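Local coordinates for ionotropic glutamate receptor bacterial homologue (Nostoc punctiforme, PDB 2PYY), which binds L-glutamate in the cleft between its two lobes, as the ligand-binding core of a bacterial ionotropic glutamate receptor homologue, at residues 27-30 with 31-34; 206-210 with 211-215. One frame throughout, in Å; residues are numbered along the deposited sequence.

Interaction 1: residues 27-30 with 31-34; sequences SIDL and WRSI
Asp29 and Arg32, one turn apart on helix 26-38, run side by side and join in a salt bridge through single atoms, Asp29 OD1 and Arg32 NH1, 2.8 Å apart. The bridge is neither flat nor straight: the carboxylate and guanidinium planes stand 43° apart, and NH1 meets OD1 from above the carboxylate plane. Arginine can manage this because its chain is long enough to turn back: extended through its first two torsions, it bends at the third (chi3 -66°) and brings the guanidinium over to the acid. There Arg32 NH2 also lies 3.9 Å from Ile28 CG2. A water fixes the same end further, taking a proton from Arg32 NH1 at 2.8 Å and giving one to the backbone Asp29 O at 3.1 Å. Asp29 itself is buried, and its other oxygen, OD2, is claimed by Lys219 NZ and Trp220 NE1, so the surrounding positive groups probably help keep the acid ionised.

Leu30 serves a different side of the helix. Its CG rests 3.9 Å from Ile34 CD1, one turn on, two branched chains crossing at a slant. Ile34 N also closes a regular helical bond on Leu30 O at 3.0 Å. Branched apolar side chains suit this side, which faces other helices: Leu30 lies against helix 212-220, Ile34 against helix 197-209. Trp31 reaches strand 64-66, meeting Leu64 and Ile66, and also touches Ile200 of helix 197-209, while its NE1 bonds Ser42 OG. Helix 26-38 forms the beta-alpha-beta crossover between the parallel strands 5-10 and 42-47, with the two C-terminal helices packed against it.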
ATOM      1  N   SER B  27     -18.111  -8.085   0.314  1.00 13.08           N
ATOM      2  CA  SER B  27     -17.135  -9.031  -0.213  1.00 13.35           C
ATOM      3  C   SER B  27     -17.636 -10.465  -0.182  1.00 12.46           C
ATOM      4  O   SER B  27     -17.333 -11.244  -1.090  1.00 12.09           O
ATOM      5  CB  SER B  27     -15.812  -8.940   0.538  1.00 11.53           C
ATOM      6  OG  SER B  27     -15.321  -7.608   0.495  1.00 14.39           O
ATOM      7  N   ILE B  28     -18.372 -10.821   0.867  1.00 13.87           N
ATOM      8  CA  ILE B  28     -18.941 -12.162   0.955  1.00 13.85           C
ATOM      9  C   ILE B  28     -19.848 -12.397  -0.274  1.00 13.63           C
ATOM     10  O   ILE B  28     -19.757 -13.433  -0.938  1.00 14.87           O
ATOM     11  CB  ILE B  28     -19.765 -12.344   2.286  1.00 12.46           C
ATOM     12  CG1 ILE B  28     -18.827 -12.241   3.493  1.00 11.49           C
ATOM     13  CG2 ILE B  28     -20.419 -13.735   2.336  1.00 16.62           C
ATOM     14  CD1 ILE B  28     -17.677 -13.248   3.462  1.00  9.64           C
ATOM     15  N   ASP B  29     -20.717 -11.437  -0.588  1.00 14.13           N
ATOM     16  CA  ASP B  29     -21.610 -11.586  -1.754  1.00 15.64           C
ATOM     17  C   ASP B  29     -20.861 -11.576  -3.083  1.00 15.84           C
ATOM     18  O   ASP B  29     -21.179 -12.332  -4.004  1.00 15.20           O
ATOM     19  CB  ASP B  29     -22.672 -10.477  -1.795  1.00 17.23           C
ATOM     20  CG  ASP B  29     -23.656 -10.572  -0.645  1.00 18.99           C
ATOM     21  OD1 ASP B  29     -23.744 -11.654  -0.029  1.00 21.32           O
ATOM     22  OD2 ASP B  29     -24.346  -9.574  -0.369  1.00 20.45           O
ATOM     23  N   LEU B  30     -19.863 -10.704  -3.189  1.00 14.32           N
ATOM     24  CA  LEU B  30     -19.088 -10.631  -4.424  1.00 13.96           C
ATOM     25  C   LEU B  30     -18.333 -11.941  -4.664  1.00 13.96           C
ATOM     26  O   LEU B  30     -18.363 -12.485  -5.766  1.00 13.37           O
ATOM     27  CB  LEU B  30     -18.101  -9.459  -4.381  1.00 15.25           C
ATOM     28  CG  LEU B  30     -17.294  -9.241  -5.659  1.00 15.82           C
ATOM     29  CD1 LEU B  30     -18.240  -8.904  -6.790  1.00 13.67           C
ATOM     30  CD2 LEU B  30     -16.288  -8.120  -5.452  1.00 15.12           C
ATOM     31  N   TRP B  31     -17.649 -12.454  -3.648  1.00 13.38           N
ATOM     32  CA  TRP B  31     -16.925 -13.701  -3.844  1.00 13.48           C
ATOM     33  C   TRP B  31     -17.875 -14.858  -4.216  1.00 12.69           C
ATOM     34  O   TRP B  31     -17.575 -15.654  -5.100  1.00 12.84           O
ATOM     35  CB  TRP B  31     -16.128 -14.068  -2.594  1.00 13.09           C
ATOM     36  CG  TRP B  31     -15.541 -15.429  -2.711  1.00 12.04           C
ATOM     37  CD1 TRP B  31     -15.917 -16.547  -2.021  1.00 13.94           C
ATOM     38  CD2 TRP B  31     -14.563 -15.853  -3.665  1.00 12.03           C
ATOM     39  NE1 TRP B  31     -15.236 -17.641  -2.491  1.00 13.88           N
ATOM     40  CE2 TRP B  31     -14.393 -17.241  -3.493  1.00 11.17           C
ATOM     41  CE3 TRP B  31     -13.802 -15.192  -4.642  1.00 11.09           C
ATOM     42  CZ2 TRP B  31     -13.513 -17.987  -4.274  1.00 11.93           C
ATOM     43  CZ3 TRP B  31     -12.920 -15.942  -5.422  1.00 11.10           C
ATOM     44  CH2 TRP B  31     -12.781 -17.324  -5.222  1.00  8.81           C
ATOM     45  N   ARG B  32     -19.011 -14.948  -3.535  1.00 16.51           N
ATOM     46  CA  ARG B  32     -19.977 -16.006  -3.821  1.00 19.12           C
ATOM     47  C   ARG B  32     -20.393 -15.981  -5.292  1.00 19.88           C
ATOM     48  O   ARG B  32     -20.485 -17.025  -5.922  1.00 19.40           O
ATOM     49  CB  ARG B  32     -21.211 -15.848  -2.935  1.00 21.54           C
ATOM     50  CG  ARG B  32     -22.290 -16.902  -3.154  1.00 26.11           C
ATOM     51  CD  ARG B  32     -23.612 -16.496  -2.510  1.00 30.54           C
ATOM     52  NE  ARG B  32     -23.524 -16.433  -1.043  1.00 32.61           N
ATOM     53  CZ  ARG B  32     -23.815 -15.351  -0.327  1.00 32.30           C
ATOM     54  NH1 ARG B  32     -24.209 -14.241  -0.942  1.00 30.94           N
ATOM     55  NH2 ARG B  32     -23.728 -15.386   0.997  1.00 30.15           N
ATOM     56  N   SER B  33     -20.627 -14.789  -5.844  1.00 19.62           N
ATOM     57  CA  SER B  33     -21.029 -14.666  -7.249  1.00 20.32           C
ATOM     58  C   SER B  33     -19.919 -15.090  -8.193  1.00 20.23           C
ATOM     59  O   SER B  33     -20.148 -15.781  -9.187  1.00 18.40           O
ATOM     60  CB  SER B  33     -21.422 -13.225  -7.587  1.00 19.47           C
ATOM     61  OG  SER B  33     -22.423 -12.749  -6.715  1.00 23.31           O
ATOM     62  N   ILE B  34     -18.711 -14.641  -7.880  1.00 20.05           N
ATOM     63  CA  ILE B  34     -17.542 -14.959  -8.681  1.00 19.12           C
ATOM     64  C   ILE B  34     -17.341 -16.469  -8.687  1.00 19.09           C
ATOM     65  O   ILE B  34     -17.095 -17.067  -9.727  1.00 19.26           O
ATOM     66  CB  ILE B  34     -16.289 -14.284  -8.096  1.00 17.93           C
ATOM     67  CG1 ILE B  34     -16.435 -12.762  -8.165  1.00 18.18           C
ATOM     68  CG2 ILE B  34     -15.057 -14.757  -8.826  1.00 17.14           C
ATOM     69  CD1 ILE B  34     -15.289 -12.008  -7.509  1.00 18.97           C
TER
HETATM   70  O   HOH W   1     -24.144 -13.175  -3.555  1.00 29.47           O

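Interaction 2: residues 206-210 with 211-215; sequences NLKEN and GTYQS
Lys208 and Tyr213 lie side by side across the break between helices 197-209 and 212-220, joined by a cation-pi contact. Lys208 NZ sits 3.8 Å from the centroid of the Tyr213 ring and only 9° off its normal, squarely over one face. A bend at the last lysine torsion (chi4 -70°) carries the ammonium there, while lower down Lys208 CG packs 3.6 Å from Tyr213 CB, the long aliphatic stem and the flat ring each suiting the other. The phenol OH bonds Ile85 O, which helps set the ring. With the Tyr213 ring cut back to an alanine here, the ammonium of Lys208 would probably lose its aromatic face and Ile85 O this donor. Beside this pair, apolar packing brings Leu207 CD2 to 3.6 Å from Thr212 CG2.

Hydrogen bonds hold the turn itself. Asn210 OD1 accepts twice: Thr212 N approaches at 2.8 Å nearly in line with the side-chain C=O, and Thr212 OG1 at 2.6 Å from above the amide plane. Asparagine is short enough for this, with CG tucked between its backbone N and carbonyl carbon (chi1 63°); threonine supplies a hydroxyl to the turn and a methyl to Leu207. On the backbone, Tyr213 N bonds Leu207 O at 2.8 Å, Gly211 N reaches Lys208 O only weakly, and a water links Lys208 O to Gln214 N. Gly211 has positive phi, where a CB would be jammed against Asn210 O. It ends one helix and occupies the N-cap position of the next, its carbonyl O accepting from both Ser215 N and Ser215 OG. The whole is a helix-to-helix junction built on a helix ended by a glycine of positive phi and an Asx turn, Asn210 OD1 to Thr212 N.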
ATOM      1  N   ASN B 206     -17.304  -9.915 -16.018  1.00 20.53           N
ATOM      2  CA  ASN B 206     -18.658 -10.203 -16.481  1.00 22.83           C
ATOM      3  C   ASN B 206     -19.694  -9.711 -15.478  1.00 22.80           C
ATOM      4  O   ASN B 206     -20.737  -9.192 -15.871  1.00 22.62           O
ATOM      5  CB  ASN B 206     -18.850 -11.695 -16.742  1.00 24.19           C
ATOM      6  CG  ASN B 206     -18.074 -12.172 -17.960  1.00 27.62           C
ATOM      7  OD1 ASN B 206     -17.934 -11.438 -18.951  1.00 29.99           O
ATOM      8  ND2 ASN B 206     -17.578 -13.401 -17.904  1.00 25.64           N
ATOM      9  N   LEU B 207     -19.398  -9.866 -14.188  1.00 22.11           N
ATOM     10  CA  LEU B 207     -20.304  -9.414 -13.139  1.00 24.32           C
ATOM     11  C   LEU B 207     -20.522  -7.906 -13.241  1.00 24.16           C
ATOM     12  O   LEU B 207     -21.610  -7.406 -12.963  1.00 25.70           O
ATOM     13  CB  LEU B 207     -19.748  -9.770 -11.751  1.00 25.17           C
ATOM     14  CG  LEU B 207     -19.800 -11.243 -11.336  1.00 26.12           C
ATOM     15  CD1 LEU B 207     -19.222 -11.406  -9.932  1.00 24.16           C
ATOM     16  CD2 LEU B 207     -21.254 -11.729 -11.359  1.00 26.30           C
ATOM     17  N   LYS B 208     -19.488  -7.174 -13.636  1.00 26.12           N
ATOM     18  CA  LYS B 208     -19.618  -5.735 -13.782  1.00 27.53           C
ATOM     19  C   LYS B 208     -20.413  -5.424 -15.048  1.00 29.67           C
ATOM     20  O   LYS B 208     -21.282  -4.558 -15.036  1.00 31.05           O
ATOM     21  CB  LYS B 208     -18.240  -5.081 -13.867  1.00 28.31           C
ATOM     22  CG  LYS B 208     -17.481  -5.017 -12.538  1.00 30.19           C
ATOM     23  CD  LYS B 208     -16.010  -4.745 -12.782  1.00 29.55           C
ATOM     24  CE  LYS B 208     -15.259  -4.470 -11.494  1.00 32.49           C
ATOM     25  NZ  LYS B 208     -15.624  -3.153 -10.893  1.00 32.16           N
ATOM     26  N   GLU B 209     -20.113  -6.130 -16.134  1.00 29.35           N
ATOM     27  CA  GLU B 209     -20.800  -5.912 -17.399  1.00 31.74           C
ATOM     28  C   GLU B 209     -22.303  -6.247 -17.391  1.00 31.67           C
ATOM     29  O   GLU B 209     -23.082  -5.561 -18.048  1.00 32.92           O
ATOM     30  CB  GLU B 209     -20.073  -6.676 -18.519  1.00 31.65           C
ATOM     31  CG  GLU B 209     -18.742  -6.029 -18.928  1.00 34.63           C
ATOM     32  CD  GLU B 209     -17.809  -6.962 -19.706  1.00 35.19           C
ATOM     33  OE1 GLU B 209     -18.308  -7.788 -20.501  1.00 37.36           O
ATOM     34  OE2 GLU B 209     -16.567  -6.856 -19.534  1.00 33.72           O
ATOM     35  N   ASN B 210     -22.725  -7.270 -16.649  1.00 32.83           N
ATOM     36  CA  ASN B 210     -24.149  -7.605 -16.619  1.00 31.46           C
ATOM     37  C   ASN B 210     -24.932  -6.878 -15.531  1.00 31.46           C
ATOM     38  O   ASN B 210     -26.125  -7.116 -15.358  1.00 32.18           O
ATOM     39  CB  ASN B 210     -24.366  -9.115 -16.474  1.00 31.25           C
ATOM     40  CG  ASN B 210     -23.821  -9.667 -15.175  1.00 31.24           C
ATOM     41  OD1 ASN B 210     -23.864  -9.017 -14.133  1.00 31.87           O
ATOM     42  ND2 ASN B 210     -23.323 -10.886 -15.233  1.00 30.85           N
ATOM     43  N   GLY B 211     -24.265  -5.994 -14.798  1.00 31.52           N
ATOM     44  CA  GLY B 211     -24.948  -5.245 -13.753  1.00 30.06           C
ATOM     45  C   GLY B 211     -24.899  -5.840 -12.357  1.00 28.35           C
ATOM     46  O   GLY B 211     -25.200  -5.152 -11.378  1.00 30.67           O
ATOM     47  N   THR B 212     -24.528  -7.109 -12.254  1.00 26.29           N
ATOM     48  CA  THR B 212     -24.448  -7.758 -10.949  1.00 25.49           C
ATOM     49  C   THR B 212     -23.594  -6.976  -9.947  1.00 24.19           C
ATOM     50  O   THR B 212     -24.005  -6.761  -8.800  1.00 23.60           O
ATOM     51  CB  THR B 212     -23.889  -9.184 -11.066  1.00 24.36           C
ATOM     52  OG1 THR B 212     -24.744  -9.956 -11.919  1.00 27.19           O
ATOM     53  CG2 THR B 212     -23.850  -9.852  -9.687  1.00 23.78           C
ATOM     54  N   TYR B 213     -22.411  -6.544 -10.380  1.00 23.22           N
ATOM     55  CA  TYR B 213     -21.512  -5.781  -9.504  1.00 23.86           C
ATOM     56  C   TYR B 213     -22.246  -4.549  -8.988  1.00 24.86           C
ATOM     57  O   TYR B 213     -22.334  -4.287  -7.780  1.00 22.47           O
ATOM     58  CB  TYR B 213     -20.262  -5.318 -10.263  1.00 21.33           C
ATOM     59  CG  TYR B 213     -19.292  -4.572  -9.383  1.00 19.54           C
ATOM     60  CD1 TYR B 213     -18.327  -5.255  -8.646  1.00 16.06           C
ATOM     61  CD2 TYR B 213     -19.384  -3.189  -9.230  1.00 19.09           C
ATOM     62  CE1 TYR B 213     -17.482  -4.584  -7.778  1.00 16.65           C
ATOM     63  CE2 TYR B 213     -18.546  -2.502  -8.361  1.00 16.21           C
ATOM     64  CZ  TYR B 213     -17.594  -3.206  -7.633  1.00 18.50           C
ATOM     65  OH  TYR B 213     -16.761  -2.547  -6.748  1.00 15.84           O
ATOM     66  N   GLN B 214     -22.761  -3.795  -9.950  1.00 25.82           N
ATOM     67  CA  GLN B 214     -23.506  -2.577  -9.702  1.00 27.06           C
ATOM     68  C   GLN B 214     -24.583  -2.826  -8.640  1.00 26.31           C
ATOM     69  O   GLN B 214     -24.696  -2.083  -7.666  1.00 24.71           O
ATOM     70  CB  GLN B 214     -24.145  -2.133 -11.018  1.00 31.42           C
ATOM     71  CG  GLN B 214     -23.843  -0.707 -11.422  1.00 38.04           C
ATOM     72  CD  GLN B 214     -24.789   0.276 -10.782  1.00 40.34           C
ATOM     73  OE1 GLN B 214     -25.611   0.892 -11.466  1.00 41.98           O
ATOM     74  NE2 GLN B 214     -24.684   0.434  -9.461  1.00 39.40           N
ATOM     75  N   SER B 215     -25.365  -3.885  -8.824  1.00 24.93           N
ATOM     76  CA  SER B 215     -26.436  -4.193  -7.880  1.00 23.40           C
ATOM     77  C   SER B 215     -25.917  -4.526  -6.485  1.00 21.98           C
ATOM     78  O   SER B 215     -26.526  -4.145  -5.483  1.00 19.97           O
ATOM     79  CB  SER B 215     -27.284  -5.349  -8.405  1.00 26.38           C
ATOM     80  OG  SER B 215     -27.863  -5.013  -9.662  1.00 27.87           O
TER
HETATM   81  O   HOH W   2     -22.035  -3.748 -12.649  1.00 21.08           O

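In the fold
Interaction 1 comes early in the chain, inside helix 26-38; interaction 2 comes near the C-terminus, where helices 197-209 and 212-220 meet. Their centres are nevertheless only 12 Å apart and they touch: Leu207 CD1 packs 3.6 Å from Ile34 CG1, and Leu30 CD1 reaches Tyr213 CD1 at 4.1 Å. The C-terminal helices thus return to the lobe built on the three-stranded parallel sheet, one of the two lobes of this solute-binding-protein fold. Interaction 1 is the more buried, with the side chain of Ser27 about 10 Å from the bound glutamate; interaction 2 lies at the surface, where Asn206 packs on Ala73 of the second subunit.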